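Local coordinates for protein alpha-L-arabinosidase (Xanthomonas axonopodis pv. citri, PDB 6D25) that probably releases alpha-L-arabinofuranosyl side groups from arabinoxylans by hydrolysis as a GH51 arabinofuranosidase, including those on doubly substituted xylose units, at residues G98-D103 and G200-G205. Numbering follows the deposited sequence.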
loop_
_atom_site.group_PDB
_atom_site.type_symbol
_atom_site.label_atom_id
_atom_site.label_comp_id
_atom_site.label_asym_id
_atom_site.label_seq_id
_atom_site.Cartn_x
_atom_site.Cartn_y
_atom_site.Cartn_z
ATOM N N GLY A 98 2.249 -20.857 2.894
ATOM C CA GLY A 98 0.849 -20.813 2.546
ATOM C C GLY A 98 0.674 -20.523 1.071
ATOM O O GLY A 98 1.666 -20.524 0.363
ATOM N N GLY A 99 -0.565 -20.349 0.579
ATOM C CA GLY A 99 -1.767 -20.421 1.384
ATOM C C GLY A 99 -2.120 -19.098 2.026
ATOM O O GLY A 99 -1.301 -18.168 2.070
ATOM N N CYS A 100 -3.344 -19.037 2.567
ATOM C CA CYS A 100 -3.842 -17.884 3.323
ATOM C C CYS A 100 -2.870 -17.461 4.447
ATOM O O CYS A 100 -2.701 -16.275 4.728
ATOM C CB CYS A 100 -5.225 -18.189 3.863
ATOM S SG CYS A 100 -6.463 -18.370 2.527
ATOM N N PHE A 101 -2.276 -18.422 5.126
ATOM C CA PHE A 101 -1.318 -18.094 6.204
ATOM C C PHE A 101 -0.189 -17.181 5.705
ATOM O O PHE A 101 0.254 -16.294 6.453
ATOM C CB PHE A 101 -0.750 -19.377 6.782
ATOM C CG PHE A 101 0.243 -19.222 7.901
ATOM C CD1 PHE A 101 -0.186 -19.245 9.222
ATOM C CD2 PHE A 101 1.604 -19.145 7.631
ATOM C CE1 PHE A 101 0.741 -19.134 10.246
ATOM C CE2 PHE A 101 2.522 -19.052 8.667
ATOM C CZ PHE A 101 2.074 -19.028 9.973
ATOM N N ALA A 102 0.242 -17.332 4.453
ATOM C CA ALA A 102 1.413 -16.601 3.968
ATOM C C ALA A 102 1.133 -15.103 3.841
ATOM O O ALA A 102 2.080 -14.304 3.938
ATOM C CB ALA A 102 1.904 -17.158 2.649
ATOM N N ASP A 103 -0.137 -14.746 3.599
ATOM C CA ASP A 103 -0.508 -13.351 3.401
ATOM C C ASP A 103 -0.573 -12.590 4.738
ATOM O O ASP A 103 -0.787 -11.367 4.734
ATOM C CB ASP A 103 -1.835 -13.284 2.627
ATOM C CG ASP A 103 -1.850 -14.094 1.298
ATOM O OD1 ASP A 103 -0.838 -13.911 0.503
ATOM O OD2 ASP A 103 -2.888 -14.934 1.071
ATOM N N GLY A 200 2.514 -12.976 -3.342
ATOM C CA GLY A 200 1.105 -12.910 -2.902
ATOM C C GLY A 200 0.361 -14.177 -3.211
ATOM O O GLY A 200 0.677 -14.863 -4.174
ATOM N N ASN A 201 -0.609 -14.504 -2.367
ATOM C CA ASN A 201 -1.386 -15.765 -2.440
ATOM C C ASN A 201 -2.892 -15.413 -2.360
ATOM O O ASN A 201 -3.324 -14.674 -1.541
ATOM C CB ASN A 201 -0.946 -16.709 -1.326
ATOM C CG ASN A 201 0.570 -16.829 -1.201
ATOM O OD1 ASN A 201 1.190 -17.644 -1.932
ATOM N ND2 ASN A 201 1.213 -15.914 -0.432
ATOM N N GLU A 202 -3.697 -15.847 -3.284
ATOM C CA GLU A 202 -5.169 -15.680 -3.169
ATOM C C GLU A 202 -5.506 -14.188 -2.900
ATOM O O GLU A 202 -6.288 -13.851 -2.005
ATOM C CB GLU A 202 -5.758 -16.635 -2.102
ATOM C CG GLU A 202 -5.664 -18.156 -2.422
ATOM C CD GLU A 202 -6.799 -19.092 -1.922
ATOM O OE1 GLU A 202 -7.663 -18.627 -1.112
ATOM O OE2 GLU A 202 -6.859 -20.333 -2.369
ATOM N N LEU A 203 -4.975 -13.270 -3.711
ATOM C CA LEU A 203 -5.170 -11.829 -3.454
ATOM C C LEU A 203 -6.633 -11.430 -3.681
ATOM O O LEU A 203 -7.050 -10.407 -3.156
ATOM C CB LEU A 203 -4.222 -11.015 -4.344
ATOM C CG LEU A 203 -2.726 -11.161 -4.026
ATOM C CD1 LEU A 203 -1.901 -10.119 -4.733
ATOM C CD2 LEU A 203 -2.443 -11.075 -2.552
ATOM N N TRP A 204 -7.387 -12.212 -4.452
ATOM C CA TRP A 204 -8.825 -11.983 -4.675
ATOM C C TRP A 204 -9.622 -12.326 -3.411
ATOM O O TRP A 204 -10.784 -11.973 -3.345
ATOM C CB TRP A 204 -9.387 -12.759 -5.885
ATOM C CG TRP A 204 -8.698 -14.055 -6.125
ATOM C CD1 TRP A 204 -7.696 -14.292 -7.022
ATOM C CD2 TRP A 204 -8.892 -15.282 -5.399
ATOM N NE1 TRP A 204 -7.232 -15.569 -6.870
ATOM C CE2 TRP A 204 -7.954 -16.198 -5.888
ATOM C CE3 TRP A 204 -9.796 -15.696 -4.412
ATOM C CZ2 TRP A 204 -7.875 -17.503 -5.408
ATOM C CZ3 TRP A 204 -9.697 -16.968 -3.903
ATOM C CH2 TRP A 204 -8.752 -17.857 -4.402
ATOM N N GLY A 205 -9.018 -13.001 -2.444
ATOM C CA GLY A 205 -9.726 -13.495 -1.247
ATOM C C GLY A 205 -8.955 -13.166 0.026
ATOM O O GLY A 205 -8.803 -11.999 0.372
#
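Asp103 and Asn201 join the loops that follow strands 93-96 and 196-199 at one mouth of the eight-stranded (β/α)8 barrel, where the clan GH-A active site lies. OD1 of Asp103 accepts two bonds from the same asparagine. The backbone N of Asn201 gives the more bent one, at 2.9 Å from OD1, on the syn side and close to the carboxylate plane. ND2 of Asn201 gives the straighter one at 3.0 Å, with OD1 near the amide plane but met from well above that of the carboxylate. With CG beside its own backbone N (chi1 -47°), Asn201 brings main-chain and side-chain donors round to this one oxygen; the ND2 bond, with a weak hydrogen bond from Arg95 NH1 to OD1 of Asn201, helps set how the amide is turned. The CB of Ala102 closes on ND2 of Asn201 at 3.4 Å, and the CB of Asn201 packs against Gly99 O at 3.7 Å. Ala153 of the intervening strand 149-154 touches both Ala102 and Asn201.

Asn201-Glu202 matches the Asn-Glu pair at the end of the fourth barrel strand in clan GH-A, which makes Glu202 the probable acid/base; Glu324, at the end of the seventh strand and close to it, is the probable nucleophile. A cis peptide precedes Gly99, whose O accepts from Ala102 N at 3.0 Å and closes a turn over residues 99-102. Glu202 begins a type I turn ending at Gly205, and its OE1 lies 3.8 Å from SG of Cys100. That sulfur forms a disulfide with Cys206, a covalent tie between the loops beside a bound glycerol that Cys100 N and, weakly, Glu202 OE2 contact.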